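PDB 2XB4: adenylate kinase, which probably catalyses the reversible transfer of the terminal phosphate of ATP to AMP, giving two ADP, and binds a zinc ion. Local coordinates for residues I110-P115 against I203-E208; M104-V109 against E198-I203. All blocks are in the same frame, centred on the assembly; numbering follows the deposited sequence.

Interaction 1. Residues I110-P115 against I203-E208; sequences IEILLP and IELDGE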
loop_
_atom_site.group_PDB
_atom_site.type_symbol
_atom_site.label_atom_id
_atom_site.label_comp_id
_atom_site.label_asym_id
_atom_site.label_seq_id
_atom_site.Cartn_x
_atom_site.Cartn_y
_atom_site.Cartn_z
ATOM N N ILE A 110 12.885 31.198 -6.464
ATOM C CA ILE A 110 11.410 31.021 -6.548
ATOM C C ILE A 110 10.858 30.481 -5.213
ATOM O O ILE A 110 11.367 29.491 -4.676
ATOM C CB ILE A 110 11.084 30.011 -7.635
ATOM C CG1 ILE A 110 11.461 30.601 -9.021
ATOM C CG2 ILE A 110 9.536 29.619 -7.652
ATOM C CD1 ILE A 110 11.417 29.544 -10.178
ATOM N N GLU A 111 9.781 31.068 -4.711
ATOM C CA GLU A 111 9.159 30.522 -3.518
ATOM C C GLU A 111 7.705 30.266 -3.854
ATOM O O GLU A 111 7.000 31.186 -4.300
ATOM C CB GLU A 111 9.285 31.491 -2.326
ATOM C CG GLU A 111 8.587 30.967 -1.068
ATOM C CD GLU A 111 8.223 32.074 -0.018
ATOM O OE1 GLU A 111 8.661 33.258 -0.103
ATOM O OE2 GLU A 111 7.452 31.720 0.889
ATOM N N ILE A 112 7.242 29.034 -3.624
ATOM C CA ILE A 112 5.820 28.732 -3.765
ATOM C C ILE A 112 5.161 28.895 -2.374
ATOM O O ILE A 112 5.572 28.241 -1.415
ATOM C CB ILE A 112 5.592 27.317 -4.292
ATOM C CG1 ILE A 112 6.383 27.151 -5.615
ATOM C CG2 ILE A 112 4.022 27.103 -4.474
ATOM C CD1 ILE A 112 6.421 25.720 -6.084
ATOM N N LEU A 113 4.128 29.743 -2.299
ATOM C CA LEU A 113 3.523 30.208 -1.020
ATOM C C LEU A 113 2.250 29.436 -0.891
ATOM O O LEU A 113 1.443 29.426 -1.857
ATOM C CB LEU A 113 3.076 31.700 -1.099
ATOM C CG LEU A 113 4.198 32.651 -0.720
ATOM C CD1 LEU A 113 5.293 32.721 -1.841
ATOM C CD2 LEU A 113 3.607 34.008 -0.445
ATOM N N LEU A 114 2.030 28.851 0.292
ATOM C CA LEU A 114 0.766 28.179 0.577
ATOM C C LEU A 114 0.608 28.193 2.123
ATOM O O LEU A 114 1.582 27.912 2.819
ATOM C CB LEU A 114 0.919 26.708 0.036
ATOM C CG LEU A 114 -0.276 25.855 -0.275
ATOM C CD1 LEU A 114 -0.872 26.534 -1.515
ATOM C CD2 LEU A 114 0.137 24.524 -0.656
ATOM N N PRO A 115 -0.591 28.511 2.665
ATOM C CA PRO A 115 -0.678 28.307 4.096
ATOM C C PRO A 115 -0.481 26.848 4.511
ATOM O O PRO A 115 -0.890 25.924 3.802
ATOM C CB PRO A 115 -2.097 28.826 4.484
ATOM C CG PRO A 115 -2.586 29.620 3.291
ATOM C CD PRO A 115 -1.829 29.095 2.097
ATOM N N ILE A 203 10.983 35.521 -6.840
ATOM C CA ILE A 203 9.645 35.328 -7.432
ATOM C C ILE A 203 8.763 34.606 -6.387
ATOM O O ILE A 203 9.189 33.588 -5.859
ATOM C CB ILE A 203 9.737 34.485 -8.701
ATOM C CG1 ILE A 203 10.510 35.272 -9.787
ATOM C CG2 ILE A 203 8.251 34.174 -9.306
ATOM C CD1 ILE A 203 10.713 34.422 -11.110
ATOM N N GLU A 204 7.572 35.148 -6.091
ATOM C CA GLU A 204 6.639 34.515 -5.147
ATOM C C GLU A 204 5.493 33.999 -5.984
ATOM O O GLU A 204 4.882 34.785 -6.756
ATOM C CB GLU A 204 6.108 35.582 -4.192
ATOM C CG GLU A 204 7.134 36.073 -3.147
ATOM C CD GLU A 204 6.482 37.088 -2.197
ATOM O OE1 GLU A 204 5.515 37.752 -2.585
ATOM O OE2 GLU A 204 6.891 37.216 -1.054
ATOM N N LEU A 205 5.246 32.703 -5.922
ATOM C CA LEU A 205 4.171 32.062 -6.647
ATOM C C LEU A 205 3.040 31.723 -5.672
ATOM O O LEU A 205 3.273 31.088 -4.629
ATOM C CB LEU A 205 4.725 30.772 -7.271
ATOM C CG LEU A 205 5.738 30.973 -8.387
ATOM C CD1 LEU A 205 6.161 29.527 -8.965
ATOM C CD2 LEU A 205 5.140 31.919 -9.530
ATOM N N ASP A 206 1.829 32.141 -5.989
ATOM C CA ASP A 206 0.667 31.798 -5.150
ATOM C C ASP A 206 0.268 30.379 -5.469
ATOM O O ASP A 206 -0.374 30.123 -6.507
ATOM C CB ASP A 206 -0.535 32.700 -5.474
ATOM C CG ASP A 206 -1.833 32.239 -4.778
ATOM O OD1 ASP A 206 -1.814 31.331 -3.895
ATOM O OD2 ASP A 206 -2.894 32.789 -5.151
ATOM N N GLY A 207 0.588 29.478 -4.542
ATOM C CA GLY A 207 0.392 28.040 -4.700
ATOM C C GLY A 207 -1.051 27.567 -4.756
ATOM O O GLY A 207 -1.267 26.423 -5.109
ATOM N N GLU A 208 -2.029 28.427 -4.453
ATOM C CA GLU A 208 -3.458 28.074 -4.543
ATOM C C GLU A 208 -4.067 28.201 -5.981
ATOM O O GLU A 208 -5.144 27.636 -6.194
ATOM C CB GLU A 208 -4.330 28.822 -3.487
ATOM C CG GLU A 208 -3.873 28.562 -1.993
ATOM C CD GLU A 208 -4.867 28.945 -0.860
ATOM O OE1 GLU A 208 -4.526 29.879 -0.054
ATOM O OE2 GLU A 208 -5.961 28.276 -0.729
HETATM O O HOH W 1 7.656 35.634 0.790
#
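E111 and L113 exchange backbone bonds with I203, L205 and G207 where strands 108-113 and 201-206 run parallel, the fourth and fifth in the 2-3-1-4-5 order of the P-loop CORE sheet. Four bonds of equal length alternate between the segments. E111 N gives to I203 O, L205 N gives to E111 O in a nearly straight bond (2.8 Å, 176° at the hydrogen), and L113 N gives to L205 O. Just past the strand G207 N reaches L113 O at 2.8 Å, more bent at 147°. On the face of I110, I112 and L205, I110 CG2 meets L205 CD1 at 3.6 Å, and helix 211-222 packs there through L218. The face of E111, L113 and E204 is mixed: L113 CD1 lies against E204 CB, while E111 OE1 and E204 OE2, like-charged and 4.4 Å apart, share one water that donates to both, at 2.7 Å and 2.5 Å. Each carboxylate has a further partner, Y202 for E111 and a salt bridge to K192 for E204. L114 CG, anti to the backbone N (chi1 -159°), carries CD1 to 3.4 Å from G207 C. An Asx turn closes the end, E208 N reaching D206 OD1 at 3.0 Å from above the carboxylate plane.

Interaction 2. Residues M104-V109 against E198-I203; sequences MKINFV and EGFVYI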
loop_
_atom_site.group_PDB
_atom_site.type_symbol
_atom_site.label_atom_id
_atom_site.label_comp_id
_atom_site.label_asym_id
_atom_site.label_seq_id
_atom_site.Cartn_x
_atom_site.Cartn_y
_atom_site.Cartn_z
ATOM N N MET A 104 29.907 32.085 -8.467
ATOM C CA MET A 104 28.717 31.516 -9.076
ATOM C C MET A 104 27.501 32.376 -8.657
ATOM O O MET A 104 27.212 32.532 -7.461
ATOM C CB MET A 104 28.628 30.074 -8.541
ATOM C CG MET A 104 27.879 29.084 -9.401
ATOM S SD MET A 104 28.043 27.458 -8.586
ATOM C CE MET A 104 29.788 27.057 -8.841
ATOM N N LYS A 105 26.804 32.934 -9.629
ATOM C CA LYS A 105 25.747 33.927 -9.375
ATOM C C LYS A 105 24.376 33.313 -9.342
ATOM O O LYS A 105 24.027 32.484 -10.182
ATOM C CB LYS A 105 25.753 35.068 -10.423
ATOM C CG LYS A 105 26.897 36.073 -10.228
ATOM C CD LYS A 105 26.857 36.766 -8.811
ATOM C CE LYS A 105 27.124 38.264 -8.801
ATOM N NZ LYS A 105 28.616 38.496 -8.785
ATOM N N ILE A 106 23.593 33.740 -8.379
ATOM C CA ILE A 106 22.148 33.407 -8.364
ATOM C C ILE A 106 21.407 34.417 -9.261
ATOM O O ILE A 106 21.688 35.641 -9.202
ATOM C CB ILE A 106 21.576 33.565 -6.944
ATOM C CG1 ILE A 106 22.174 32.530 -5.977
ATOM C CG2 ILE A 106 20.018 33.383 -6.958
ATOM C CD1 ILE A 106 22.129 33.066 -4.448
ATOM N N ASN A 107 20.483 33.913 -10.078
ATOM C CA ASN A 107 19.723 34.768 -10.996
ATOM C C ASN A 107 18.288 34.896 -10.533
ATOM O O ASN A 107 17.702 35.950 -10.684
ATOM C CB ASN A 107 19.766 34.237 -12.452
ATOM C CG ASN A 107 21.186 34.201 -13.007
ATOM O OD1 ASN A 107 21.809 35.235 -13.185
ATOM N ND2 ASN A 107 21.734 33.018 -13.176
ATOM N N PHE A 108 17.703 33.839 -9.980
ATOM C CA PHE A 108 16.341 33.871 -9.521
ATOM C C PHE A 108 16.186 33.013 -8.270
ATOM O O PHE A 108 16.802 31.949 -8.157
ATOM C CB PHE A 108 15.406 33.291 -10.606
ATOM C CG PHE A 108 15.343 34.153 -11.878
ATOM C CD1 PHE A 108 16.160 33.877 -12.989
ATOM C CD2 PHE A 108 14.477 35.246 -11.939
ATOM C CE1 PHE A 108 16.101 34.664 -14.155
ATOM C CE2 PHE A 108 14.429 36.088 -13.121
ATOM C CZ PHE A 108 15.232 35.786 -14.225
ATOM N N VAL A 109 15.263 33.398 -7.401
ATOM C CA VAL A 109 14.898 32.485 -6.313
ATOM C C VAL A 109 13.403 32.414 -6.401
ATOM O O VAL A 109 12.708 33.466 -6.434
ATOM C CB VAL A 109 15.340 33.038 -4.886
ATOM C CG1 VAL A 109 14.688 32.226 -3.718
ATOM C CG2 VAL A 109 16.823 33.039 -4.795
ATOM N N GLU A 198 21.980 42.054 -4.190
ATOM C CA GLU A 198 22.825 41.066 -4.873
ATOM C C GLU A 198 22.459 40.859 -6.350
ATOM O O GLU A 198 23.126 40.099 -7.060
ATOM C CB GLU A 198 22.812 39.698 -4.131
ATOM C CG GLU A 198 23.360 39.800 -2.676
ATOM C CD GLU A 198 24.846 40.226 -2.600
ATOM O OE1 GLU A 198 25.605 39.919 -3.536
ATOM O OE2 GLU A 198 25.286 40.779 -1.577
ATOM N N GLY A 199 21.436 41.560 -6.820
ATOM C CA GLY A 199 21.131 41.619 -8.270
ATOM C C GLY A 199 20.449 40.329 -8.724
ATOM O O GLY A 199 20.643 39.895 -9.865
ATOM N N PHE A 200 19.652 39.686 -7.854
ATOM C CA PHE A 200 18.781 38.578 -8.350
ATOM C C PHE A 200 17.303 38.859 -8.135
ATOM O O PHE A 200 16.970 39.785 -7.408
ATOM C CB PHE A 200 19.201 37.175 -7.840
ATOM C CG PHE A 200 19.179 36.997 -6.301
ATOM C CD1 PHE A 200 18.003 36.702 -5.645
ATOM C CD2 PHE A 200 20.360 37.137 -5.564
ATOM C CE1 PHE A 200 17.982 36.472 -4.236
ATOM C CE2 PHE A 200 20.402 36.856 -4.145
ATOM C CZ PHE A 200 19.177 36.542 -3.478
ATOM N N VAL A 201 16.425 38.127 -8.813
ATOM C CA VAL A 201 15.030 38.407 -8.698
ATOM C C VAL A 201 14.339 37.322 -7.833
ATOM O O VAL A 201 14.566 36.157 -8.024
ATOM C CB VAL A 201 14.383 38.543 -10.109
ATOM C CG1 VAL A 201 12.860 38.572 -10.021
ATOM C CG2 VAL A 201 14.944 39.827 -10.961
ATOM N N TYR A 202 13.523 37.745 -6.862
ATOM C CA TYR A 202 12.842 36.813 -5.965
ATOM C C TYR A 202 11.381 36.720 -6.431
ATOM O O TYR A 202 10.651 37.748 -6.489
ATOM C CB TYR A 202 12.886 37.339 -4.540
ATOM C CG TYR A 202 12.381 36.307 -3.479
ATOM C CD1 TYR A 202 13.267 35.403 -2.898
ATOM C CD2 TYR A 202 11.036 36.286 -3.067
ATOM C CE1 TYR A 202 12.860 34.514 -1.899
ATOM C CE2 TYR A 202 10.574 35.336 -2.065
ATOM C CZ TYR A 202 11.524 34.494 -1.491
ATOM O OH TYR A 202 11.233 33.601 -0.491
ATOM N N ILE A 203 10.983 35.521 -6.840
ATOM C CA ILE A 203 9.645 35.328 -7.432
ATOM C C ILE A 203 8.763 34.606 -6.387
ATOM O O ILE A 203 9.189 33.588 -5.859
ATOM C CB ILE A 203 9.737 34.485 -8.701
ATOM C CG1 ILE A 203 10.510 35.272 -9.787
ATOM C CG2 ILE A 203 8.251 34.174 -9.306
ATOM C CD1 ILE A 203 10.713 34.422 -11.110
HETATM O O HOH W 2 23.390 37.581 -8.168
#
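V109 touches two aromatic side chains of 198-203, one with each methyl, and this is the tight part of the contact. Its CG1 lies 3.4 Å from Y202 CE1, while CG2 reaches F200 CE1 at 3.7 Å; with CG1 anti to the backbone N (chi1 168°), the two methyls are divided between the rings. I106 runs beside F200 and sets CG2 over one ring face, a CH-pi contact 4.1 Å from the centroid and 21° off the normal. With CG between backbone N and carbonyl carbon (chi1 60°), the F200 ring lies alongside I106, and Y191 of helix 184-192 touches both residues. The backbone bonds tighten along the strands: V201 N meets N107 O at 3.1 Å from above the carbonyl plane, V109 N meets V201 O, and I203 N meets V109 O at 2.7 Å. The face of F108 and V201 is looser at V201, an exposed residue whose CB lies 3.8 Å from F108 CD2, although helix 211-222 covers F108 through L222. Looser still is the start, where exposed G199 follows helix 195-198 and a water lies within hydrogen-bonding distance of I106 O and E198 O. From here begin strands 4 and 5 of the parallel 2-3-1-4-5 sheet, the P-loop fold of the adenylate kinase CORE domain.

Interactions 1 and 2 are successive halves of one pairing, strand 108-113 with strand 201-206, and they share I203. Interaction 2 holds the entry to the strands, its centre about 17 Å from the centre of the chain, and relies on aromatic and aliphatic packing. Interaction 1, with its centre about 12 Å from that point, carries the pairing to the carboxyl ends, where I112 and L114 touch S11 of the predicted ATP site and the bound tartrate lies nearby. Both mix buried and exposed residues, but carboxylates and the turn bond belong mainly to interaction 1. Helices 184-192 and 211-222 flank both. A probable hydrogen bond, E111 OE1 to Y202 OH at 2.6 Å, joins the two directly.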